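Local coordinates for gene activator AphA (Vibrio cholerae, PDB 1YG2), which activates virulence gene expression in the cholera bacterium, probably by binding promoter DNA through a winged-helix domain as a dimer, at residues S2-R14 with W33-M47. Numbering follows the deposited sequence.
Sequences SLPHVILTVLSTR and WKASHQQVYRELNKM
Leu3 and Trp33 bury the most surface where the first helix of the AphA winged-helix domain, 3-13, meets the segment that leads into helix 37-49. The pair illustrates near-perpendicular packing of a first helix against what is, by its position, probably the DNA-recognition helix of the helix-turn-helix formed by 18-25 and 37-49: the axes of 3-13 and the 37-47 part cross at -82° and approach to 10.0 Å. Leu3 divides its two methyls between the indole and the helix. CD1 reaches Ala35 CB and the pyrrole side of the indole, lying 4.1 Å from Trp33 NE1, whereas CD2 rests against Glu43 CB at 3.8 Å. The indole receives the start of the first helix obliquely, with Leu3 N 3.6 Å from Trp33 CZ2. Val6 sets CG2 over one face, toward the rim, in a CH-pi contact 4.1 Å from the centroid of the six-membered ring and 23° off its normal. Trp33 also packs on Arg93 of the second subunit, so this aromatic links the domain core to the dimer partner.

Farther along, Ile7 enters helix 37-49 as a knob among Val40, Glu43, Leu44 and Met47. Its CD1 meets the aliphatic stem of Glu43 at CG, 3.7 Å away, and its CG2 lies by Leu44 CD2 and Met47 CE. Phe25 of helix 18-25 touches Leu3, Val6 and Ile7, adding a third helix to this core. Met47 lays SD 3.8 Å from Pro4 CB, and the bend of Glu43 at chi2 (58°) turns its carboxylate across the pyrrolidine ring of Pro4, bringing OE2 to 3.4 Å from Pro4 CB.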
loop_
_atom_site.group_PDB
_atom_site.type_symbol
_atom_site.label_atom_id
_atom_site.label_comp_id
_atom_site.label_asym_id
_atom_site.label_seq_id
_atom_site.Cartn_x
_atom_site.Cartn_y
_atom_site.Cartn_z
ATOM N N SER A 2 -13.488 3.908 -6.482
ATOM C CA SER A 2 -13.712 2.540 -5.941
ATOM C C SER A 2 -14.184 1.586 -7.041
ATOM O O SER A 2 -14.132 1.919 -8.220
ATOM C CB SER A 2 -14.727 2.601 -4.796
ATOM O OG SER A 2 -15.818 3.436 -5.133
ATOM N N LEU A 3 -14.638 0.402 -6.655
ATOM C CA LEU A 3 -15.077 -0.596 -7.626
ATOM C C LEU A 3 -16.057 -0.077 -8.674
ATOM O O LEU A 3 -15.892 -0.320 -9.873
ATOM C CB LEU A 3 -15.690 -1.796 -6.906
ATOM C CG LEU A 3 -16.252 -2.914 -7.794
ATOM C CD1 LEU A 3 -15.201 -3.347 -8.818
ATOM C CD2 LEU A 3 -16.675 -4.101 -6.915
ATOM N N PRO A 4 -17.099 0.647 -8.238
ATOM C CA PRO A 4 -18.019 1.126 -9.264
ATOM C C PRO A 4 -17.366 2.074 -10.265
ATOM O O PRO A 4 -17.723 2.073 -11.444
ATOM C CB PRO A 4 -19.157 1.764 -8.457
ATOM C CG PRO A 4 -18.527 2.117 -7.134
ATOM C CD PRO A 4 -17.578 0.968 -6.879
ATOM N N HIS A 5 -16.407 2.879 -9.823
ATOM C CA HIS A 5 -15.762 3.792 -10.766
ATOM C C HIS A 5 -14.879 3.004 -11.726
ATOM O O HIS A 5 -14.723 3.366 -12.891
ATOM C CB HIS A 5 -14.939 4.846 -10.030
ATOM C CG HIS A 5 -15.715 5.581 -8.991
ATOM N ND1 HIS A 5 -15.636 5.271 -7.647
ATOM C CD2 HIS A 5 -16.661 6.544 -9.099
ATOM C CE1 HIS A 5 -16.502 6.007 -6.977
ATOM N NE2 HIS A 5 -17.139 6.789 -7.837
ATOM N N VAL A 6 -14.305 1.920 -11.231
ATOM C CA VAL A 6 -13.465 1.078 -12.065
ATOM C C VAL A 6 -14.355 0.487 -13.156
ATOM O O VAL A 6 -13.948 0.378 -14.306
ATOM C CB VAL A 6 -12.818 -0.040 -11.229
ATOM C CG1 VAL A 6 -12.116 -1.051 -12.147
ATOM C CG2 VAL A 6 -11.819 0.583 -10.243
ATOM N N ILE A 7 -15.587 0.139 -12.789
ATOM C CA ILE A 7 -16.551 -0.419 -13.732
ATOM C C ILE A 7 -17.088 0.671 -14.663
ATOM O O ILE A 7 -17.238 0.450 -15.869
ATOM C CB ILE A 7 -17.715 -1.072 -12.982
ATOM C CG1 ILE A 7 -17.187 -2.241 -12.147
ATOM C CG2 ILE A 7 -18.771 -1.541 -13.963
ATOM C CD1 ILE A 7 -18.199 -2.780 -11.148
ATOM N N LEU A 8 -17.373 1.847 -14.121
ATOM C CA LEU A 8 -17.870 2.936 -14.958
ATOM C C LEU A 8 -16.857 3.294 -16.045
ATOM O O LEU A 8 -17.224 3.634 -17.172
ATOM C CB LEU A 8 -18.180 4.168 -14.100
ATOM C CG LEU A 8 -19.410 4.073 -13.179
ATOM C CD1 LEU A 8 -19.640 5.388 -12.446
ATOM C CD2 LEU A 8 -20.629 3.764 -14.015
ATOM N N THR A 9 -15.576 3.220 -15.704
ATOM C CA THR A 9 -14.510 3.542 -16.653
ATOM C C THR A 9 -14.606 2.642 -17.875
ATOM O O THR A 9 -14.500 3.093 -19.015
ATOM C CB THR A 9 -13.127 3.345 -16.017
ATOM O OG1 THR A 9 -13.034 4.145 -14.833
ATOM C CG2 THR A 9 -12.026 3.744 -16.998
ATOM N N VAL A 10 -14.807 1.357 -17.637
ATOM C CA VAL A 10 -14.928 0.419 -18.737
ATOM C C VAL A 10 -16.060 0.869 -19.657
ATOM O O VAL A 10 -15.872 1.037 -20.859
ATOM C CB VAL A 10 -15.249 -0.996 -18.218
ATOM C CG1 VAL A 10 -15.456 -1.947 -19.388
ATOM C CG2 VAL A 10 -14.136 -1.486 -17.320
ATOM N N LEU A 11 -17.233 1.080 -19.074
ATOM C CA LEU A 11 -18.407 1.477 -19.836
ATOM C C LEU A 11 -18.308 2.843 -20.483
ATOM O O LEU A 11 -19.059 3.144 -21.401
ATOM C CB LEU A 11 -19.655 1.412 -18.942
ATOM C CG LEU A 11 -19.984 -0.001 -18.445
ATOM C CD1 LEU A 11 -21.123 0.039 -17.439
ATOM C CD2 LEU A 11 -20.359 -0.880 -19.641
ATOM N N SER A 12 -17.392 3.678 -20.018
ATOM C CA SER A 12 -17.266 5.006 -20.608
ATOM C C SER A 12 -16.723 4.972 -22.033
ATOM O O SER A 12 -16.933 5.906 -22.800
ATOM C CB SER A 12 -16.373 5.896 -19.745
ATOM O OG SER A 12 -16.996 6.151 -18.504
ATOM N N THR A 13 -16.015 3.907 -22.387
ATOM C CA THR A 13 -15.483 3.805 -23.739
ATOM C C THR A 13 -16.510 3.129 -24.649
ATOM O O THR A 13 -16.700 3.549 -25.787
ATOM C CB THR A 13 -14.164 3.015 -23.765
ATOM O OG1 THR A 13 -14.395 1.676 -23.320
ATOM C CG2 THR A 13 -13.151 3.655 -22.848
ATOM N N ARG A 14 -17.187 2.103 -24.140
ATOM C CA ARG A 14 -18.200 1.392 -24.920
ATOM C C ARG A 14 -19.105 0.532 -24.047
ATOM O O ARG A 14 -18.733 0.151 -22.937
ATOM C CB ARG A 14 -17.528 0.495 -25.965
ATOM C CG ARG A 14 -16.491 -0.466 -25.389
ATOM C CD ARG A 14 -15.959 -1.424 -26.457
ATOM N NE ARG A 14 -14.804 -2.199 -25.996
ATOM C CZ ARG A 14 -14.258 -3.210 -26.671
ATOM N NH1 ARG A 14 -14.759 -3.583 -27.846
ATOM N NH2 ARG A 14 -13.206 -3.852 -26.173
ATOM N N TRP A 33 -6.597 -3.659 -9.816
ATOM C CA TRP A 33 -7.785 -3.774 -8.992
ATOM C C TRP A 33 -8.277 -5.214 -8.939
ATOM O O TRP A 33 -8.699 -5.786 -9.939
ATOM C CB TRP A 33 -8.887 -2.844 -9.506
ATOM C CG TRP A 33 -9.900 -2.552 -8.465
ATOM C CD1 TRP A 33 -10.926 -3.356 -8.068
ATOM C CD2 TRP A 33 -9.931 -1.411 -7.612
ATOM N NE1 TRP A 33 -11.596 -2.787 -7.013
ATOM C CE2 TRP A 33 -11.001 -1.584 -6.711
ATOM C CE3 TRP A 33 -9.152 -0.248 -7.515
ATOM C CZ2 TRP A 33 -11.320 -0.646 -5.728
ATOM C CZ3 TRP A 33 -9.465 0.689 -6.537
ATOM C CH2 TRP A 33 -10.541 0.482 -5.656
ATOM N N LYS A 34 -8.225 -5.785 -7.745
ATOM C CA LYS A 34 -8.638 -7.156 -7.525
ATOM C C LYS A 34 -10.093 -7.250 -7.071
ATOM O O LYS A 34 -10.457 -6.722 -6.021
ATOM C CB LYS A 34 -7.712 -7.784 -6.478
ATOM C CG LYS A 34 -7.852 -9.281 -6.290
ATOM C CD LYS A 34 -8.773 -9.630 -5.135
ATOM C CE LYS A 34 -8.582 -11.090 -4.731
ATOM N NZ LYS A 34 -7.161 -11.362 -4.342
ATOM N N ALA A 35 -10.920 -7.911 -7.873
ATOM C CA ALA A 35 -12.334 -8.102 -7.545
ATOM C C ALA A 35 -12.828 -9.383 -8.215
ATOM O O ALA A 35 -12.445 -9.676 -9.342
ATOM C CB ALA A 35 -13.166 -6.904 -8.025
ATOM N N SER A 36 -13.672 -10.147 -7.528
ATOM C CA SER A 36 -14.198 -11.393 -8.103
ATOM C C SER A 36 -15.391 -11.131 -9.009
ATOM O O SER A 36 -16.076 -10.120 -8.868
ATOM C CB SER A 36 -14.644 -12.339 -6.997
ATOM O OG SER A 36 -15.763 -11.807 -6.307
ATOM N N HIS A 37 -15.637 -12.049 -9.941
ATOM C CA HIS A 37 -16.770 -11.930 -10.856
ATOM C C HIS A 37 -18.013 -11.649 -10.023
ATOM O O HIS A 37 -18.877 -10.861 -10.408
ATOM C CB HIS A 37 -16.963 -13.235 -11.639
ATOM C CG HIS A 37 -16.134 -13.332 -12.881
ATOM N ND1 HIS A 37 -14.772 -13.108 -12.893
ATOM C CD2 HIS A 37 -16.473 -13.632 -14.158
ATOM C CE1 HIS A 37 -14.311 -13.264 -14.121
ATOM N NE2 HIS A 37 -15.323 -13.582 -14.910
ATOM N N GLN A 38 -18.082 -12.304 -8.869
ATOM C CA GLN A 38 -19.201 -12.151 -7.956
ATOM C C GLN A 38 -19.349 -10.679 -7.585
ATOM O O GLN A 38 -20.327 -10.028 -7.955
ATOM C CB GLN A 38 -18.952 -12.983 -6.699
ATOM C CG GLN A 38 -20.151 -13.784 -6.222
ATOM C CD GLN A 38 -21.335 -12.913 -5.848
ATOM O OE1 GLN A 38 -21.971 -12.303 -6.708
ATOM N NE2 GLN A 38 -21.638 -12.852 -4.556
ATOM N N GLN A 39 -18.362 -10.171 -6.854
ATOM C CA GLN A 39 -18.342 -8.783 -6.415
ATOM C C GLN A 39 -18.717 -7.854 -7.561
ATOM O O GLN A 39 -19.482 -6.908 -7.378
ATOM C CB GLN A 39 -16.948 -8.416 -5.905
ATOM C CG GLN A 39 -16.462 -9.265 -4.749
ATOM C CD GLN A 39 -15.018 -8.970 -4.379
ATOM O OE1 GLN A 39 -14.109 -9.113 -5.198
ATOM N NE2 GLN A 39 -14.802 -8.561 -3.136
ATOM N N VAL A 40 -18.182 -8.136 -8.745
ATOM C CA VAL A 40 -18.458 -7.321 -9.915
ATOM C C VAL A 40 -19.944 -7.327 -10.275
ATOM O O VAL A 40 -20.547 -6.261 -10.439
ATOM C CB VAL A 40 -17.620 -7.785 -11.113
ATOM C CG1 VAL A 40 -18.036 -7.041 -12.367
ATOM C CG2 VAL A 40 -16.146 -7.528 -10.826
ATOM N N TYR A 41 -20.534 -8.517 -10.382
ATOM C CA TYR A 41 -21.957 -8.626 -10.705
ATOM C C TYR A 41 -22.794 -7.931 -9.643
ATOM O O TYR A 41 -23.748 -7.225 -9.953
ATOM C CB TYR A 41 -22.372 -10.091 -10.820
ATOM C CG TYR A 41 -21.986 -10.683 -12.144
ATOM C CD1 TYR A 41 -21.178 -11.818 -12.219
ATOM C CD2 TYR A 41 -22.382 -10.077 -13.331
ATOM C CE1 TYR A 41 -20.766 -12.328 -13.449
ATOM C CE2 TYR A 41 -21.979 -10.579 -14.561
ATOM C CZ TYR A 41 -21.169 -11.700 -14.610
ATOM O OH TYR A 41 -20.753 -12.176 -15.828
ATOM N N ARG A 42 -22.429 -8.128 -8.387
ATOM C CA ARG A 42 -23.157 -7.496 -7.305
ATOM C C ARG A 42 -23.092 -5.970 -7.415
ATOM O O ARG A 42 -24.100 -5.292 -7.214
ATOM C CB ARG A 42 -22.608 -7.973 -5.957
ATOM C CG ARG A 42 -22.987 -9.424 -5.641
ATOM C CD ARG A 42 -22.486 -9.881 -4.272
ATOM N NE ARG A 42 -21.033 -10.019 -4.237
ATOM C CZ ARG A 42 -20.356 -10.553 -3.224
ATOM N NH1 ARG A 42 -21.002 -11.002 -2.158
ATOM N NH2 ARG A 42 -19.033 -10.644 -3.277
ATOM N N GLU A 43 -21.922 -5.436 -7.760
ATOM C CA GLU A 43 -21.759 -3.991 -7.887
ATOM C C GLU A 43 -22.560 -3.482 -9.073
ATOM O O GLU A 43 -23.197 -2.439 -8.990
ATOM C CB GLU A 43 -20.285 -3.622 -8.065
ATOM C CG GLU A 43 -19.988 -2.136 -7.925
ATOM C CD GLU A 43 -20.412 -1.577 -6.571
ATOM O OE1 GLU A 43 -20.206 -2.262 -5.552
ATOM O OE2 GLU A 43 -20.941 -0.447 -6.521
ATOM N N LEU A 44 -22.521 -4.219 -10.176
ATOM C CA LEU A 44 -23.271 -3.840 -11.365
ATOM C C LEU A 44 -24.750 -3.742 -11.018
ATOM O O LEU A 44 -25.472 -2.889 -11.530
ATOM C CB LEU A 44 -23.083 -4.881 -12.464
ATOM C CG LEU A 44 -22.023 -4.576 -13.521
ATOM C CD1 LEU A 44 -21.888 -5.790 -14.440
ATOM C CD2 LEU A 44 -22.412 -3.320 -14.319
ATOM N N ASN A 45 -25.188 -4.640 -10.143
ATOM C CA ASN A 45 -26.573 -4.680 -9.696
ATOM C C ASN A 45 -26.900 -3.396 -8.931
ATOM O O ASN A 45 -27.873 -2.713 -9.241
ATOM C CB ASN A 45 -26.781 -5.901 -8.796
ATOM C CG ASN A 45 -28.220 -6.101 -8.416
ATOM O OD1 ASN A 45 -29.045 -6.478 -9.247
ATOM N ND2 ASN A 45 -28.539 -5.846 -7.155
ATOM N N LYS A 46 -26.080 -3.074 -7.933
ATOM C CA LYS A 46 -26.275 -1.863 -7.135
ATOM C C LYS A 46 -26.244 -0.630 -8.016
ATOM O O LYS A 46 -26.980 0.326 -7.788
ATOM C CB LYS A 46 -25.193 -1.727 -6.054
ATOM C CG LYS A 46 -25.383 -2.624 -4.831
ATOM C CD LYS A 46 -24.455 -2.218 -3.668
ATOM C CE LYS A 46 -24.838 -2.952 -2.368
ATOM N NZ LYS A 46 -23.976 -2.609 -1.186
ATOM N N MET A 47 -25.390 -0.650 -9.030
ATOM C CA MET A 47 -25.279 0.487 -9.943
ATOM C C MET A 47 -26.523 0.689 -10.797
ATOM O O MET A 47 -26.827 1.816 -11.237
ATOM C CB MET A 47 -24.063 0.307 -10.840
ATOM C CG MET A 47 -22.768 0.614 -10.119
ATOM S SD MET A 47 -21.318 0.064 -11.014
ATOM C CE MET A 47 -21.296 1.221 -12.294
#